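Local coordinates for protein polyketide synthase PksJ (Bacillus subtilis subsp. subtilis, PDB 4J1Q) that acts as a ketoreductase domain of the bacillaene assembly line, using NADPH for stereoselective reduction of alpha- and beta-keto groups on polyketide intermediates, at residues L195-W199 / K417-I423; A142-E148 / D169-E175; Q86-Q90 / F307-Q312. All blocks are in the same frame, centred on the assembly; numbering follows the deposited sequence.

Contact 1: L195-W199 / K417-I423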
loop_
_atom_site.group_PDB
_atom_site.type_symbol
_atom_site.label_atom_id
_atom_site.label_comp_id
_atom_site.label_asym_id
_atom_site.label_seq_id
_atom_site.Cartn_x
_atom_site.Cartn_y
_atom_site.Cartn_z
ATOM N N LEU A 195 2.622 6.199 25.761
ATOM C CA LEU A 195 3.189 5.343 24.718
ATOM C C LEU A 195 4.713 5.314 24.701
ATOM O O LEU A 195 5.363 6.359 24.819
ATOM C CB LEU A 195 2.658 5.749 23.340
ATOM C CG LEU A 195 1.162 5.536 23.125
ATOM C CD1 LEU A 195 0.727 6.054 21.764
ATOM C CD2 LEU A 195 0.799 4.063 23.266
ATOM N N HIS A 196 5.265 4.127 24.453
ATOM C CA HIS A 196 6.683 3.953 24.132
ATOM C C HIS A 196 6.975 4.610 22.821
ATOM O O HIS A 196 6.073 4.794 22.002
ATOM C CB HIS A 196 7.011 2.470 23.997
ATOM C CG HIS A 196 7.470 1.815 25.270
ATOM N ND1 HIS A 196 8.638 1.153 25.357
ATOM C CD2 HIS A 196 6.831 1.645 26.497
ATOM C CE1 HIS A 196 8.765 0.627 26.591
ATOM N NE2 HIS A 196 7.660 0.932 27.289
ATOM N N MET A 197 8.243 4.933 22.585
ATOM C CA MET A 197 8.610 5.653 21.374
ATOM C C MET A 197 9.958 5.269 20.799
ATOM O O MET A 197 10.821 4.758 21.505
ATOM C CB MET A 197 8.540 7.145 21.611
ATOM C CG MET A 197 7.161 7.571 22.065
ATOM S SD MET A 197 7.137 9.272 22.643
ATOM C CE MET A 197 5.369 9.534 22.717
ATOM N N PRO A 198 10.127 5.485 19.498
ATOM C CA PRO A 198 11.270 4.989 18.746
ATOM C C PRO A 198 12.412 6.005 18.636
ATOM O O PRO A 198 13.444 5.714 18.019
ATOM C CB PRO A 198 10.675 4.745 17.359
ATOM C CG PRO A 198 9.591 5.771 17.247
ATOM C CD PRO A 198 8.989 5.812 18.623
ATOM N N TRP A 199 12.215 7.189 19.196
ATOM C CA TRP A 199 13.151 8.299 18.997
ATOM C C TRP A 199 14.477 8.151 19.710
ATOM O O TRP A 199 14.523 7.834 20.900
ATOM C CB TRP A 199 12.489 9.603 19.397
ATOM C CG TRP A 199 11.127 9.778 18.796
ATOM C CD1 TRP A 199 9.928 10.049 19.457
ATOM C CD2 TRP A 199 10.758 9.632 17.382
ATOM N NE1 TRP A 199 8.893 10.180 18.550
ATOM C CE2 TRP A 199 9.320 9.906 17.302
ATOM C CE3 TRP A 199 11.458 9.355 16.227
ATOM C CZ2 TRP A 199 8.637 9.891 16.109
ATOM C CZ3 TRP A 199 10.762 9.344 15.015
ATOM C CH2 TRP A 199 9.380 9.592 14.957
ATOM N N LYS A 417 -0.930 8.979 18.287
ATOM C CA LYS A 417 -1.125 7.892 19.221
ATOM C C LYS A 417 -1.166 6.553 18.499
ATOM O O LYS A 417 -0.449 5.623 18.856
ATOM C CB LYS A 417 -2.380 8.106 20.072
ATOM C CG LYS A 417 -2.277 9.304 21.009
ATOM C CD LYS A 417 -3.532 9.489 21.854
ATOM C CE LYS A 417 -3.575 10.886 22.480
ATOM N NZ LYS A 417 -4.588 10.991 23.571
ATOM N N ALA A 418 -1.940 6.492 17.421
ATOM C CA ALA A 418 -2.021 5.285 16.603
ATOM C C ALA A 418 -0.659 4.945 15.995
ATOM O O ALA A 418 -0.243 3.799 15.961
ATOM C CB ALA A 418 -3.045 5.480 15.508
ATOM N N PHE A 419 0.067 5.972 15.604
ATOM C CA PHE A 419 1.399 5.781 15.082
ATOM C C PHE A 419 2.301 5.091 16.088
ATOM O O PHE A 419 2.976 4.132 15.739
ATOM C CB PHE A 419 1.989 7.109 14.657
ATOM C CG PHE A 419 3.435 7.026 14.248
ATOM C CD1 PHE A 419 3.799 6.614 12.970
ATOM C CD2 PHE A 419 4.439 7.478 15.121
ATOM C CE1 PHE A 419 5.132 6.589 12.587
ATOM C CE2 PHE A 419 5.769 7.481 14.738
ATOM C CZ PHE A 419 6.119 7.087 13.453
ATOM N N TYR A 420 2.306 5.578 17.333
ATOM C CA TYR A 420 3.109 4.973 18.392
ATOM C C TYR A 420 2.615 3.570 18.767
ATOM O O TYR A 420 3.405 2.629 18.882
ATOM C CB TYR A 420 3.177 5.888 19.637
ATOM C CG TYR A 420 4.081 7.092 19.441
ATOM C CD1 TYR A 420 5.398 6.921 19.038
ATOM C CD2 TYR A 420 3.597 8.392 19.560
ATOM C CE1 TYR A 420 6.219 8.001 18.762
ATOM C CE2 TYR A 420 4.413 9.491 19.301
ATOM C CZ TYR A 420 5.730 9.286 18.910
ATOM O OH TYR A 420 6.577 10.358 18.691
ATOM N N GLN A 421 1.302 3.418 18.893
ATOM C CA GLN A 421 0.728 2.109 19.162
ATOM C C GLN A 421 1.068 1.097 18.061
ATOM O O GLN A 421 1.201 -0.100 18.333
ATOM C CB GLN A 421 -0.785 2.214 19.272
ATOM C CG GLN A 421 -1.294 2.901 20.518
ATOM C CD GLN A 421 -2.807 2.930 20.560
ATOM O OE1 GLN A 421 -3.471 2.072 19.978
ATOM N NE2 GLN A 421 -3.359 3.930 21.232
ATOM N N GLY A 422 1.166 1.570 16.817
ATOM C CA GLY A 422 1.426 0.680 15.689
ATOM C C GLY A 422 2.837 0.142 15.737
ATOM O O GLY A 422 3.084 -0.993 15.383
ATOM N N ILE A 423 3.766 0.963 16.207
ATOM C CA ILE A 423 5.151 0.547 16.290
ATOM C C ILE A 423 5.321 -0.568 17.324
ATOM O O ILE A 423 5.874 -1.627 17.010
ATOM C CB ILE A 423 6.067 1.724 16.658
ATOM C CG1 ILE A 423 6.010 2.787 15.553
ATOM C CG2 ILE A 423 7.484 1.233 16.926
ATOM C CD1 ILE A 423 7.035 3.900 15.685
#
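Tyr420 of helix 412-425 meets Leu195, Met197, Pro198 and Trp199 of the loop 195-199. Its CB lies 3.2 Å from CD1 of Leu195, a tight apolar approach. The same methyl also sits close to the backbone O of Lys417. The first torsion (chi1 -74°) turns CG away from the carbonyl carbon and carries the ring along the loop. Further out, CD1 of Tyr420 has the O of His196 3.7 Å away, set obliquely to the ring. CE1 meets CD of Pro198 at 3.5 Å, and here the proline touches the ring edge. Met197 covers one face. Its CG makes a CH-pi contact, 3.7 Å from the ring centroid of Tyr420. Its SD follows over the same face in a Met-aromatic contact. The methionine chain is extended, and this carries CE to within 3.5 Å of Tyr420 CE2. Phe419, the preceding residue of the helix, touches the opposite face near the rim. At the tip, OH accepts the indole N-H of Trp199 at the ring edge. The modelled distance from Trp199 NE1 to Tyr420 OH, 2.3 Å, is too short to be taken literally. Beside this pair, Pro198 CG packs on Ile423 CD1. The loop leads into strand 204-208, consistent with the first strand of the Rossmann-type fold. Glu221 of helix 213-226 makes a weak hydrogen bond to Tyr420 OH. That helix also meets Met197 and Trp199 through Arg225. On strand 332-338, Phe332 touches Pro198, and Ile334 touches Phe419 and Ile423.

Contact 2: A142-E148 / D169-E175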
loop_
_atom_site.group_PDB
_atom_site.type_symbol
_atom_site.label_atom_id
_atom_site.label_comp_id
_atom_site.label_asym_id
_atom_site.label_seq_id
_atom_site.Cartn_x
_atom_site.Cartn_y
_atom_site.Cartn_z
ATOM N N ALA A 142 -13.851 -9.461 -8.544
ATOM C CA ALA A 142 -12.409 -9.536 -8.710
ATOM C C ALA A 142 -11.726 -10.210 -7.516
ATOM O O ALA A 142 -11.872 -9.772 -6.372
ATOM C CB ALA A 142 -11.831 -8.155 -8.959
ATOM N N GLN A 143 -10.978 -11.281 -7.786
ATOM C CA GLN A 143 -10.307 -12.024 -6.729
ATOM C C GLN A 143 -8.834 -12.105 -7.005
ATOM O O GLN A 143 -8.418 -12.334 -8.129
ATOM C CB GLN A 143 -10.873 -13.450 -6.576
ATOM C CG GLN A 143 -12.293 -13.500 -6.047
ATOM C CD GLN A 143 -12.956 -14.876 -6.202
ATOM O OE1 GLN A 143 -12.594 -15.669 -7.070
ATOM N NE2 GLN A 143 -13.947 -15.144 -5.361
ATOM N N VAL A 144 -8.047 -11.956 -5.952
ATOM C CA VAL A 144 -6.632 -12.206 -6.067
ATOM C C VAL A 144 -6.337 -13.483 -5.307
ATOM O O VAL A 144 -6.865 -13.698 -4.220
ATOM C CB VAL A 144 -5.823 -11.023 -5.502
ATOM C CG1 VAL A 144 -6.398 -10.640 -4.154
ATOM C CG2 VAL A 144 -4.356 -11.384 -5.383
ATOM N N ILE A 145 -5.652 -14.402 -5.970
ATOM C CA ILE A 145 -5.424 -15.729 -5.427
ATOM C C ILE A 145 -3.930 -16.006 -5.393
ATOM O O ILE A 145 -3.286 -16.144 -6.437
ATOM C CB ILE A 145 -6.127 -16.802 -6.280
ATOM C CG1 ILE A 145 -7.650 -16.691 -6.124
ATOM C CG2 ILE A 145 -5.621 -18.192 -5.907
ATOM C CD1 ILE A 145 -8.421 -17.151 -7.341
ATOM N N GLU A 146 -3.387 -16.085 -4.187
ATOM C CA GLU A 146 -1.949 -16.241 -3.997
ATOM C C GLU A 146 -1.640 -17.725 -3.808
ATOM O O GLU A 146 -2.285 -18.397 -3.008
ATOM C CB GLU A 146 -1.488 -15.453 -2.757
ATOM C CG GLU A 146 -1.800 -13.959 -2.811
ATOM C CD GLU A 146 -1.744 -13.271 -1.444
ATOM O OE1 GLU A 146 -0.760 -13.474 -0.679
ATOM O OE2 GLU A 146 -2.679 -12.494 -1.148
ATOM N N ILE A 147 -0.665 -18.240 -4.547
ATOM C CA ILE A 147 -0.427 -19.678 -4.576
ATOM C C ILE A 147 1.040 -19.969 -4.363
ATOM O O ILE A 147 1.893 -19.453 -5.089
ATOM C CB ILE A 147 -0.836 -20.283 -5.919
ATOM C CG1 ILE A 147 -2.337 -20.106 -6.135
ATOM C CG2 ILE A 147 -0.422 -21.752 -5.993
ATOM C CD1 ILE A 147 -2.800 -20.497 -7.520
ATOM N N GLU A 148 1.324 -20.827 -3.392
ATOM C CA GLU A 148 2.696 -21.144 -2.994
ATOM C C GLU A 148 3.496 -21.861 -4.089
ATOM O O GLU A 148 4.653 -21.512 -4.346
ATOM C CB GLU A 148 2.702 -21.963 -1.696
ATOM C CG GLU A 148 3.937 -22.826 -1.491
ATOM C CD GLU A 148 5.034 -22.134 -0.692
ATOM O OE1 GLU A 148 4.729 -21.403 0.278
ATOM O OE2 GLU A 148 6.218 -22.346 -1.019
ATOM N N ASP A 169 -15.356 -13.649 -1.551
ATOM C CA ASP A 169 -13.971 -13.947 -1.159
ATOM C C ASP A 169 -12.996 -13.192 -2.042
ATOM O O ASP A 169 -12.666 -13.650 -3.152
ATOM C CB ASP A 169 -13.664 -15.445 -1.302
ATOM C CG ASP A 169 -14.109 -16.253 -0.107
ATOM O OD1 ASP A 169 -14.726 -15.671 0.821
ATOM O OD2 ASP A 169 -13.834 -17.479 -0.101
ATOM N N LYS A 170 -12.424 -12.127 -1.487
ATOM C CA LYS A 170 -11.700 -11.143 -2.296
ATOM C C LYS A 170 -10.217 -11.451 -2.346
ATOM O O LYS A 170 -9.578 -11.263 -3.378
ATOM C CB LYS A 170 -11.955 -9.720 -1.795
ATOM C CG LYS A 170 -13.431 -9.346 -1.751
ATOM C CD LYS A 170 -14.101 -9.486 -3.108
ATOM C CE LYS A 170 -15.510 -8.894 -3.111
ATOM N NZ LYS A 170 -16.286 -9.239 -4.352
ATOM N N GLN A 171 -9.675 -11.933 -1.230
ATOM C CA GLN A 171 -8.283 -12.323 -1.167
ATOM C C GLN A 171 -8.155 -13.711 -0.582
ATOM O O GLN A 171 -8.632 -13.996 0.513
ATOM C CB GLN A 171 -7.471 -11.318 -0.365
ATOM C CG GLN A 171 -7.482 -9.944 -1.001
ATOM C CD GLN A 171 -6.890 -8.895 -0.095
ATOM O OE1 GLN A 171 -7.548 -8.427 0.841
ATOM N NE2 GLN A 171 -5.620 -8.602 -0.301
ATOM N N ILE A 172 -7.518 -14.582 -1.341
ATOM C CA ILE A 172 -7.550 -15.995 -1.072
ATOM C C ILE A 172 -6.127 -16.536 -1.143
ATOM O O ILE A 172 -5.308 -16.032 -1.904
ATOM C CB ILE A 172 -8.528 -16.724 -2.034
ATOM C CG1 ILE A 172 -9.963 -16.299 -1.696
ATOM C CG2 ILE A 172 -8.413 -18.237 -1.878
ATOM C CD1 ILE A 172 -10.981 -16.529 -2.794
ATOM N N ARG A 173 -5.803 -17.441 -0.234
ATOM C CA ARG A 173 -4.465 -17.972 -0.137
ATOM C C ARG A 173 -4.451 -19.520 -0.123
ATOM O O ARG A 173 -5.091 -20.142 0.718
ATOM C CB ARG A 173 -3.801 -17.450 1.114
ATOM C CG ARG A 173 -2.298 -17.659 1.115
ATOM C CD ARG A 173 -1.613 -16.493 1.791
ATOM N NE ARG A 173 -0.301 -16.887 2.289
ATOM C CZ ARG A 173 0.770 -16.104 2.290
ATOM N NH1 ARG A 173 1.916 -16.559 2.781
ATOM N NH2 ARG A 173 0.694 -14.870 1.806
ATOM N N TYR A 174 -3.663 -20.108 -1.018
ATOM C CA TYR A 174 -3.406 -21.542 -1.000
ATOM C C TYR A 174 -1.930 -21.811 -0.760
ATOM O O TYR A 174 -1.088 -21.382 -1.552
ATOM C CB TYR A 174 -3.828 -22.185 -2.324
ATOM C CG TYR A 174 -5.301 -22.063 -2.623
ATOM C CD1 TYR A 174 -6.241 -22.818 -1.921
ATOM C CD2 TYR A 174 -5.758 -21.205 -3.620
ATOM C CE1 TYR A 174 -7.594 -22.727 -2.212
ATOM C CE2 TYR A 174 -7.110 -21.080 -3.893
ATOM C CZ TYR A 174 -8.022 -21.855 -3.198
ATOM O OH TYR A 174 -9.363 -21.764 -3.487
ATOM N N GLU A 175 -1.629 -22.424 0.383
ATOM C CA GLU A 175 -0.291 -22.916 0.682
ATOM C C GLU A 175 -0.443 -24.055 1.706
ATOM O O GLU A 175 -1.266 -23.962 2.610
ATOM C CB GLU A 175 0.545 -21.798 1.300
ATOM C CG GLU A 175 0.128 -21.446 2.703
ATOM C CD GLU A 175 0.930 -20.296 3.269
ATOM O OE1 GLU A 175 2.178 -20.374 3.263
ATOM O OE2 GLU A 175 0.309 -19.326 3.775
#
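Glu146 and Arg173 form a salt bridge across two neighbouring parallel strands, although Glu146 is buried. The bond is weak: Arg173 NH2 stands 3.2 Å from Glu146 OE1, and the carboxylate and guanidinium planes are 76° apart. Arg173 is held more firmly by Glu175, whose OE2 lies 2.9 Å from NE of Arg173. This oxygen is in the guanidinium plane, but the nitrogen comes to it from above the carboxylate plane. One arginine thus joins two acids in a network. On the same face as Glu146, Val144 CG1 packs against CG of Gln171 at 3.4 Å. This methyl sits between the backbone N and the carbonyl carbon (chi1 47°), which also brings it near Lys170 O. The backbones pair in parallel register. Val144 N bonds to Lys170 O and Ile172 N to Val144 O. Glu146 N then reaches Ile172 O, and Tyr174 N reaches Glu146 O at 3.0 Å. Glu148 N closes the series on Tyr174 O. The face with Ile145, Ile172 and Tyr174 is mostly apolar. Ile145 CG2 meets the edge of the Tyr174 ring, 3.8 Å from CD2. Ile145 and Ile147 pack on Leu160 and Leu156 of helix 156-164, the crossover helix of this beta-alpha-beta unit. Tyr174 OH is a polar end here, bonded to Asp163 and Arg179. On the other face, the positive arginine probably stabilises the ionised form of Glu146.

Contact 3: Q86-Q90 / F307-Q312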
loop_
_atom_site.group_PDB
_atom_site.type_symbol
_atom_site.label_atom_id
_atom_site.label_comp_id
_atom_site.label_asym_id
_atom_site.label_seq_id
_atom_site.Cartn_x
_atom_site.Cartn_y
_atom_site.Cartn_z
ATOM N N GLN A 86 4.458 -2.037 -11.929
ATOM C CA GLN A 86 3.865 -0.870 -12.586
ATOM C C GLN A 86 3.343 -1.241 -13.975
ATOM O O GLN A 86 2.193 -0.942 -14.322
ATOM C CB GLN A 86 4.886 0.281 -12.689
ATOM C CG GLN A 86 5.466 0.716 -11.352
ATOM C CD GLN A 86 6.026 2.118 -11.388
ATOM O OE1 GLN A 86 5.845 2.844 -12.361
ATOM N NE2 GLN A 86 6.686 2.520 -10.316
ATOM N N CYS A 87 4.171 -1.968 -14.727
ATOM C CA CYS A 87 3.784 -2.444 -16.049
ATOM C C CYS A 87 2.525 -3.306 -15.999
ATOM O O CYS A 87 1.570 -3.066 -16.730
ATOM C CB CYS A 87 4.937 -3.211 -16.692
ATOM S SG CYS A 87 4.706 -3.549 -18.452
ATOM N N TYR A 88 2.508 -4.300 -15.118
ATOM C CA TYR A 88 1.395 -5.249 -15.101
ATOM C C TYR A 88 0.119 -4.596 -14.613
ATOM O O TYR A 88 -0.973 -4.914 -15.110
ATOM C CB TYR A 88 1.714 -6.460 -14.246
ATOM C CG TYR A 88 2.786 -7.338 -14.822
ATOM C CD1 TYR A 88 3.073 -7.325 -16.190
ATOM C CD2 TYR A 88 3.489 -8.216 -14.023
ATOM C CE1 TYR A 88 4.032 -8.162 -16.731
ATOM C CE2 TYR A 88 4.483 -9.022 -14.550
ATOM C CZ TYR A 88 4.743 -8.999 -15.903
ATOM O OH TYR A 88 5.731 -9.814 -16.402
ATOM N N MET A 89 0.265 -3.644 -13.680
ATOM C CA MET A 89 -0.879 -2.875 -13.193
ATOM C C MET A 89 -1.520 -2.096 -14.323
ATOM O O MET A 89 -2.743 -2.048 -14.435
ATOM C CB MET A 89 -0.470 -1.915 -12.058
ATOM C CG MET A 89 -0.038 -2.609 -10.782
ATOM S SD MET A 89 -1.294 -3.741 -10.124
ATOM C CE MET A 89 -0.562 -5.322 -10.572
ATOM N N GLN A 90 -0.687 -1.517 -15.179
ATOM C CA GLN A 90 -1.192 -0.810 -16.337
ATOM C C GLN A 90 -1.914 -1.744 -17.284
ATOM O O GLN A 90 -2.931 -1.359 -17.884
ATOM C CB GLN A 90 -0.070 -0.074 -17.076
ATOM C CG GLN A 90 -0.576 0.678 -18.286
ATOM C CD GLN A 90 0.515 1.443 -19.015
ATOM O OE1 GLN A 90 0.843 1.121 -20.160
ATOM N NE2 GLN A 90 1.058 2.480 -18.373
ATOM N N PHE A 307 -1.938 7.462 -14.288
ATOM C CA PHE A 307 -1.798 6.164 -13.643
ATOM C C PHE A 307 -0.354 5.860 -13.211
ATOM O O PHE A 307 -0.086 5.674 -12.042
ATOM C CB PHE A 307 -2.331 5.066 -14.579
ATOM C CG PHE A 307 -2.571 3.751 -13.899
ATOM C CD1 PHE A 307 -3.796 3.480 -13.299
ATOM C CD2 PHE A 307 -1.555 2.804 -13.793
ATOM C CE1 PHE A 307 -4.018 2.281 -12.632
ATOM C CE2 PHE A 307 -1.772 1.598 -13.130
ATOM C CZ PHE A 307 -3.008 1.336 -12.547
ATOM N N GLN A 308 0.584 5.860 -14.145
ATOM C CA GLN A 308 1.999 5.614 -13.812
ATOM C C GLN A 308 2.513 6.624 -12.826
ATOM O O GLN A 308 3.381 6.319 -12.000
ATOM C CB GLN A 308 2.901 5.633 -15.063
ATOM C CG GLN A 308 2.785 4.364 -15.921
ATOM C CD GLN A 308 3.083 3.109 -15.122
ATOM O OE1 GLN A 308 2.403 2.105 -15.263
ATOM N NE2 GLN A 308 4.113 3.170 -14.265
ATOM N N GLU A 309 2.074 7.863 -12.981
ATOM C CA GLU A 309 2.593 8.962 -12.185
ATOM C C GLU A 309 2.228 8.819 -10.714
ATOM O O GLU A 309 3.001 9.182 -9.835
ATOM C CB GLU A 309 2.055 10.266 -12.730
ATOM C CG GLU A 309 2.501 11.514 -12.002
ATOM C CD GLU A 309 1.634 12.716 -12.373
ATOM O OE1 GLU A 309 1.461 13.021 -13.581
ATOM O OE2 GLU A 309 1.042 13.317 -11.454
ATOM N N VAL A 310 1.047 8.289 -10.411
ATOM C CA VAL A 310 0.775 8.046 -8.998
ATOM C C VAL A 310 1.370 6.759 -8.429
ATOM O O VAL A 310 1.674 6.711 -7.244
ATOM C CB VAL A 310 -0.688 8.302 -8.567
ATOM C CG1 VAL A 310 -1.507 8.939 -9.676
ATOM C CG2 VAL A 310 -1.332 7.050 -7.985
ATOM N N LEU A 311 1.627 5.770 -9.283
ATOM C CA LEU A 311 2.353 4.563 -8.873
ATOM C C LEU A 311 3.813 4.853 -8.519
ATOM O O LEU A 311 4.364 4.238 -7.614
ATOM C CB LEU A 311 2.324 3.497 -9.969
ATOM C CG LEU A 311 1.031 2.765 -10.285
ATOM C CD1 LEU A 311 1.225 1.909 -11.523
ATOM C CD2 LEU A 311 0.552 1.906 -9.124
ATOM N N GLN A 312 4.435 5.779 -9.242
ATOM C CA GLN A 312 5.888 5.898 -9.231
ATOM C C GLN A 312 6.494 6.012 -7.830
ATOM O O GLN A 312 7.197 5.090 -7.392
ATOM C CB GLN A 312 6.350 7.042 -10.155
ATOM C CG GLN A 312 6.502 6.625 -11.614
ATOM C CD GLN A 312 7.917 6.174 -11.927
ATOM O OE1 GLN A 312 8.775 6.989 -12.257
ATOM N NE2 GLN A 312 8.184 4.881 -11.780
#
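A helix-helix packing joins helix 81-98 to helix 304-324, the latter within the ketoreductase family region, at Gln86, Met89, Gln90 and Phe307, Gln308, Leu311. Ketoreductases of modular synthases generally pair a structural half with a catalytic half, and this contact is consistent with a seam between the two. The segments run at 143° to each other, and their axes come no nearer than 10.5 Å. Side chains therefore fill the space between them. The apolar part is small. Met89 CB meets the ring of Phe307 at its edge, in plane, 3.9 Å from CE2. The rest of the methionine bends away from helix 304-324. With CG anti to the backbone N (chi1 -165°), the Phe307 ring reaches Met89 and Gln90. It also stacks on Phe93, further along helix 81-98. Leu311 sends CD1 toward the backbone, 4.0 Å from Gln86 CA, and it also touches Met89 CB. Leu311 also packs on Ala354 of helix 349-370. Four glutamines make the polar part. Gln308 bends at chi2 and lays its amide against Gln86, whose CB is 3.4 Å from Gln308 NE2. Gln312 crosses the end of Gln86 at about a right angle, and its OE1 makes a weak hydrogen bond to Ser265 OG. Gln90 is stretched out fully, and its amide plane stands 70° from that of Gln308. Its NE2 lies 3.5 Å from CG of Gln308.

The three contacts are separate, with no atoms touching between them. Contacts 1 and 3 lie on opposite sides of the chain's centre, with centres 32 Å apart, and their segments alternate along the sequence. Contact 2 is nested within the loop closed by contact 3; nearest atoms of the two are about 9 Å apart, and their centres 22 Å. Contacts 1 and 2 follow in series, with nearest atoms about 19 Å apart. Of contacts 1 and 3, contact 3 is nearer the bound NADPH: the Gln312 side chain is about 6 Å from it. In contact 1 the Phe419 side chain is about 10 Å away.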